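Side-chain contacts in glycerate dehydrogenase/glyoxylate reductase (Thermus thermophilus, PDB 2CUK), which probably reduces hydroxypyruvate and glyoxylate with a nicotinamide cofactor, as a member of the D-isomer specific 2-hydroxyacid dehydrogenase family: residues V74-H78 / V79-A83; L105-A108 / L109-A112; V240-R244 / G245-G249. All blocks are in the same frame, centred on the assembly; numbering follows the deposited sequence.

Contact 1 of 3, residues V74-H78 / V79-A83; sequences VGVDH and VDLEA
Val79 lays its CG2 methyl over one face of the His78 imidazole, a CH-pi contact with 3.9 Å between CG2 and the centroid of that ring. The methyl is displaced toward the ND1-CE1 side, ND1 being its nearest ring atom at 3.6 Å. This is the dense part of the contact, and both residues are buried. His78 places CG between its backbone N and carbonyl carbon (chi1 51°), which folds the ring back along the chain: NE2 makes a weak bond to the carbonyl of Gly75, while ND1 is hydrogen-bonded to the carbonyl of Asp53. The two residues close a type I beta turn that begins at Val76, with Val79 N donating to Val76 O at 3.1 Å. It lies in the loop that joins strand 68-70, in the parallel sheet that carries the chain's N terminus, to helix 81-85. Asp80 is the N-cap of that helix, its OD1 accepting from Ala83 N at 2.7 Å. A leucine in place of His78 would probably leave the Asp53 carbonyl without its ring N-H mate and the Val79 methyl without an aromatic face. The other side is looser: Val76 CG2 and Leu81 CD1 only just meet at 4.1 Å, their side chains crossing at about a right angle, and Asp77, on the exposed corner of the turn, has its CB directed away from the 79-83 segment.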
# COMPACT_ATOMS: atom_id res chain seq x y z
N VAL A 74 21.78 -4.02 8.80
CA VAL A 74 22.32 -2.70 9.09
C VAL A 74 22.58 -2.61 10.60
O VAL A 74 23.59 -2.05 11.04
CB VAL A 74 21.35 -1.56 8.66
CG1 VAL A 74 19.99 -1.75 9.31
CG2 VAL A 74 21.94 -0.21 9.05
N GLY A 75 21.67 -3.17 11.38
CA GLY A 75 21.83 -3.17 12.83
C GLY A 75 22.82 -4.23 13.25
O GLY A 75 23.00 -5.23 12.55
N VAL A 76 23.47 -4.02 14.40
CA VAL A 76 24.46 -4.98 14.90
C VAL A 76 24.35 -5.20 16.41
O VAL A 76 25.33 -5.59 17.06
CB VAL A 76 25.89 -4.51 14.58
CG1 VAL A 76 26.10 -4.48 13.08
CG2 VAL A 76 26.12 -3.12 15.18
N ASP A 77 23.17 -4.98 16.97
CA ASP A 77 22.96 -5.15 18.41
C ASP A 77 23.08 -6.61 18.86
O ASP A 77 23.16 -6.88 20.06
CB ASP A 77 21.59 -4.61 18.82
CG ASP A 77 21.35 -3.20 18.32
OD1 ASP A 77 21.14 -3.02 17.10
OD2 ASP A 77 21.38 -2.27 19.15
N HIS A 78 23.08 -7.53 17.91
CA HIS A 78 23.16 -8.95 18.22
C HIS A 78 24.60 -9.45 18.24
O HIS A 78 24.86 -10.65 18.42
CB HIS A 78 22.36 -9.75 17.19
CG HIS A 78 22.70 -9.41 15.78
ND1 HIS A 78 23.39 -10.27 14.95
CD2 HIS A 78 22.46 -8.29 15.05
CE1 HIS A 78 23.56 -9.69 13.77
NE2 HIS A 78 23.01 -8.49 13.81
N VAL A 79 25.54 -8.53 18.05
CA VAL A 79 26.96 -8.87 18.04
C VAL A 79 27.72 -8.10 19.12
O VAL A 79 27.67 -6.87 19.16
CB VAL A 79 27.59 -8.55 16.67
CG1 VAL A 79 29.07 -8.90 16.67
CG2 VAL A 79 26.86 -9.33 15.57
N ASP A 80 28.42 -8.82 19.98
CA ASP A 80 29.21 -8.19 21.03
C ASP A 80 30.40 -7.55 20.32
O ASP A 80 31.41 -8.21 20.08
CB ASP A 80 29.71 -9.23 22.04
CG ASP A 80 30.41 -8.60 23.23
OD1 ASP A 80 31.12 -7.59 23.05
OD2 ASP A 80 30.26 -9.13 24.36
N LEU A 81 30.27 -6.28 19.98
CA LEU A 81 31.32 -5.57 19.26
C LEU A 81 32.64 -5.48 20.01
O LEU A 81 33.71 -5.66 19.42
CB LEU A 81 30.84 -4.16 18.89
CG LEU A 81 29.54 -4.07 18.08
CD1 LEU A 81 29.22 -2.61 17.80
CD2 LEU A 81 29.68 -4.84 16.78
N GLU A 82 32.58 -5.20 21.31
CA GLU A 82 33.79 -5.09 22.11
C GLU A 82 34.50 -6.43 22.23
O GLU A 82 35.73 -6.49 22.27
CB GLU A 82 33.46 -4.53 23.50
CG GLU A 82 32.86 -3.13 23.47
CD GLU A 82 33.66 -2.17 22.60
OE1 GLU A 82 34.88 -2.02 22.85
OE2 GLU A 82 33.08 -1.57 21.68
N ALA A 83 33.73 -7.51 22.27
CA ALA A 83 34.31 -8.84 22.36
C ALA A 83 35.10 -9.12 21.09
O ALA A 83 36.19 -9.69 21.13
CB ALA A 83 33.22 -9.88 22.53

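Contact 2 of 3, residues L105-A108 / L109-A112; sequences LTLA and LLLA
Leu105 and Leu109 meet one turn apart on an alpha helix, CD2 of the first approaching CD1 of the second at 4.3 Å. The helix, 99-114, packs beside the Rossmann-type nucleotide-binding sheet and at the same time against the second subunit. A second leucine pair, Leu107 and Leu110, touches on a different flank, again through single methyls, CD1 of Leu107 to CD2 of Leu110. The flanks face different parts of the structure: Leu110 lies on Val196 of a sheet strand, whereas Leu107 reaches Val159 of helix 154-165 and also Phe166 of the second subunit. With CG anti to its own N (chi1 167°), Leu110 turns off the preceding turn and keeps only CB near Leu107 O, at 3.5 Å; Leu109 and Leu111 have CG beside N, lying back over the carbonyl oxygens of Leu105 and Leu107. Ala108 faces the dimer partner, its small side chain packing on Leu111 of the second subunit, and Leu111 meets Ala108 of that subunit in return. Thr106 satisfies its hydroxyl within the chain, through Thr102 O and Thr228 OG1. Four successive i to i+4 backbone bonds hold these flanks in place, and Leu109 CG rests 3.4 Å from Leu105 O, the same oxygen that accepts from Leu109 N.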
# COMPACT_ATOMS: atom_id res chain seq x y z
N LEU A 105 7.47 -0.01 2.53
CA LEU A 105 6.51 -0.77 3.32
C LEU A 105 5.88 0.07 4.42
O LEU A 105 4.76 -0.16 4.86
CB LEU A 105 7.24 -1.97 3.93
CG LEU A 105 6.29 -2.87 4.72
CD1 LEU A 105 5.85 -4.11 3.93
CD2 LEU A 105 6.91 -3.39 6.02
N THR A 106 6.66 1.04 4.93
CA THR A 106 6.07 1.98 5.87
C THR A 106 4.85 2.64 5.24
O THR A 106 3.78 2.70 5.82
CB THR A 106 7.11 3.04 6.26
OG1 THR A 106 8.24 2.40 6.87
CG2 THR A 106 6.50 4.03 7.26
N LEU A 107 5.04 3.13 4.02
CA LEU A 107 3.94 3.75 3.29
C LEU A 107 2.83 2.75 3.00
O LEU A 107 1.66 3.08 3.08
CB LEU A 107 4.45 4.36 1.98
CG LEU A 107 4.77 5.86 2.03
CD1 LEU A 107 3.48 6.63 2.25
CD2 LEU A 107 5.76 6.16 3.15
N ALA A 108 3.21 1.52 2.67
CA ALA A 108 2.22 0.48 2.37
C ALA A 108 1.32 0.25 3.58
O ALA A 108 0.11 0.05 3.44
CB ALA A 108 2.92 -0.81 1.98
N LEU A 109 1.91 0.28 4.78
CA LEU A 109 1.16 0.08 6.02
C LEU A 109 0.26 1.27 6.32
O LEU A 109 -0.87 1.11 6.79
CB LEU A 109 2.12 -0.17 7.19
CG LEU A 109 2.81 -1.54 7.24
CD1 LEU A 109 3.83 -1.58 8.38
CD2 LEU A 109 1.75 -2.63 7.43
N LEU A 110 0.75 2.48 6.05
CA LEU A 110 -0.05 3.67 6.29
C LEU A 110 -1.31 3.59 5.43
O LEU A 110 -2.43 3.79 5.92
CB LEU A 110 0.74 4.94 5.93
CG LEU A 110 -0.05 6.25 5.82
CD1 LEU A 110 -0.88 6.46 7.08
CD2 LEU A 110 0.90 7.40 5.61
N LEU A 111 -1.13 3.27 4.15
CA LEU A 111 -2.25 3.15 3.22
C LEU A 111 -3.13 1.96 3.56
O LEU A 111 -4.35 2.02 3.43
CB LEU A 111 -1.74 3.03 1.79
CG LEU A 111 -1.10 4.30 1.20
CD1 LEU A 111 -0.35 3.97 -0.08
CD2 LEU A 111 -2.20 5.33 0.94
N ALA A 112 -2.51 0.87 4.01
CA ALA A 112 -3.26 -0.33 4.37
C ALA A 112 -4.25 -0.02 5.49
O ALA A 112 -5.39 -0.46 5.46
CB ALA A 112 -2.31 -1.43 4.81

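Contact 3 of 3, residues V240-R244 / G245-G249; sequences VEALR and GHLFG
Ala242 O is gripped by two backbone amides toward the end of the helix that starts at 236: Leu247 N donates to it almost straight at 2.8 Å (175°), and His246 N adds a weak, strongly bent bond. The His246 amide is shared, since it also donates to water 1, which in turn gives a proton to Glu241 O at 2.8 Å. The bond from the fifth residue on brings the chain back against Ala242, and Leu247 follows it: with CG beside its backbone N (chi1 -66°), its CD1 comes to 3.8 Å from Ala242 CB. Leu243 completes the apolar side by setting CD2 against the backbone of Gly249, 3.6 Å from CA, where strand 249-252 of the Rossmann-type sheet begins. The imidazole of His246 leaves this group, bonding through NE2 to Met219 O and meeting the Phe217 ring with the planes inclined. Exposed Gly245 forms the outer bend. Water 2 lies close to both Leu243 O and Leu247 O, and Asn271 ND2 also donates to Leu243 O. Carbonyls at a helix end lack the amides of a following turn, and here loop amides, water and an asparagine side chain supply donors instead, which probably helps the chain pass through a short loop from helix to strand.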
# COMPACT_ATOMS: atom_id res chain seq x y z
N VAL A 240 -2.95 -2.19 22.37
CA VAL A 240 -4.22 -2.90 22.28
C VAL A 240 -5.32 -2.06 22.93
O VAL A 240 -6.41 -1.91 22.38
CB VAL A 240 -4.17 -4.27 23.00
CG1 VAL A 240 -5.58 -4.86 23.12
CG2 VAL A 240 -3.27 -5.24 22.24
N GLU A 241 -5.02 -1.52 24.10
CA GLU A 241 -5.97 -0.68 24.82
C GLU A 241 -6.41 0.53 23.99
O GLU A 241 -7.60 0.81 23.87
CB GLU A 241 -5.34 -0.19 26.13
CG GLU A 241 -5.03 -1.30 27.13
CD GLU A 241 -4.26 -0.80 28.35
OE1 GLU A 241 -4.31 0.42 28.63
OE2 GLU A 241 -3.61 -1.62 29.02
N ALA A 242 -5.43 1.23 23.42
CA ALA A 242 -5.67 2.43 22.62
C ALA A 242 -6.39 2.17 21.31
O ALA A 242 -7.03 3.07 20.76
CB ALA A 242 -4.33 3.13 22.34
N LEU A 243 -6.28 0.95 20.80
CA LEU A 243 -6.92 0.60 19.54
C LEU A 243 -8.40 0.29 19.65
O LEU A 243 -9.11 0.26 18.65
CB LEU A 243 -6.20 -0.59 18.89
CG LEU A 243 -4.85 -0.28 18.24
CD1 LEU A 243 -4.19 -1.57 17.83
CD2 LEU A 243 -5.06 0.61 17.03
N ARG A 244 -8.88 0.06 20.87
CA ARG A 244 -10.29 -0.27 21.03
C ARG A 244 -11.23 0.88 20.68
O ARG A 244 -12.35 0.64 20.24
CB ARG A 244 -10.56 -0.79 22.45
CG ARG A 244 -9.87 -2.13 22.71
CD ARG A 244 -10.39 -2.83 23.95
NE ARG A 244 -9.60 -4.01 24.27
CZ ARG A 244 -9.56 -5.12 23.54
NH1 ARG A 244 -10.28 -5.22 22.43
NH2 ARG A 244 -8.79 -6.14 23.92
N GLY A 245 -10.77 2.12 20.84
CA GLY A 245 -11.62 3.25 20.51
C GLY A 245 -10.94 4.60 20.34
O GLY A 245 -11.50 5.51 19.73
N HIS A 246 -9.73 4.74 20.88
CA HIS A 246 -9.01 6.00 20.78
C HIS A 246 -8.33 6.19 19.42
O HIS A 246 -8.62 7.15 18.70
CB HIS A 246 -7.97 6.10 21.90
CG HIS A 246 -7.22 7.40 21.91
ND1 HIS A 246 -7.85 8.61 22.08
CD2 HIS A 246 -5.91 7.67 21.76
CE1 HIS A 246 -6.95 9.58 22.03
NE2 HIS A 246 -5.77 9.04 21.84
N LEU A 247 -7.42 5.28 19.06
CA LEU A 247 -6.70 5.36 17.79
C LEU A 247 -7.50 4.84 16.61
O LEU A 247 -8.28 3.90 16.75
CB LEU A 247 -5.39 4.58 17.87
CG LEU A 247 -4.33 5.12 18.83
CD1 LEU A 247 -3.15 4.17 18.88
CD2 LEU A 247 -3.90 6.51 18.37
N PHE A 248 -7.32 5.47 15.45
CA PHE A 248 -8.02 5.01 14.25
C PHE A 248 -7.48 3.61 13.95
O PHE A 248 -8.24 2.72 13.58
CB PHE A 248 -7.71 5.92 13.06
CG PHE A 248 -8.38 5.50 11.78
CD1 PHE A 248 -9.68 5.90 11.49
CD2 PHE A 248 -7.72 4.68 10.87
CE1 PHE A 248 -10.31 5.50 10.31
CE2 PHE A 248 -8.33 4.28 9.68
CZ PHE A 248 -9.63 4.69 9.40
N GLY A 249 -6.17 3.43 14.12
CA GLY A 249 -5.56 2.14 13.85
C GLY A 249 -4.05 2.14 13.95
O GLY A 249 -3.43 3.15 14.31
O HOH W 1 -9.14 2.96 23.04
O HOH W 2 -10.48 2.61 17.69

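Read from the N terminus, the three contacts come in series: none nests inside or crosses another, and each closes only a short local span. Contact 1 turns the chain from the loop after strand 68-70 into helix 81-85, within the domain built on the five-stranded parallel sheet. Past strand 90-92, contact 2 belongs to helix 99-114, which sits by the six-stranded nucleotide-binding sheet and the second subunit. Contact 3 later carries helix 236-243 into strand 249-252 of that same sheet. Contacts 1 and 2 lie on opposite sides of the chain's centre, their centres 30 Å apart, whereas contacts 2 and 3 approach to about 7 Å between nearest atoms without touching.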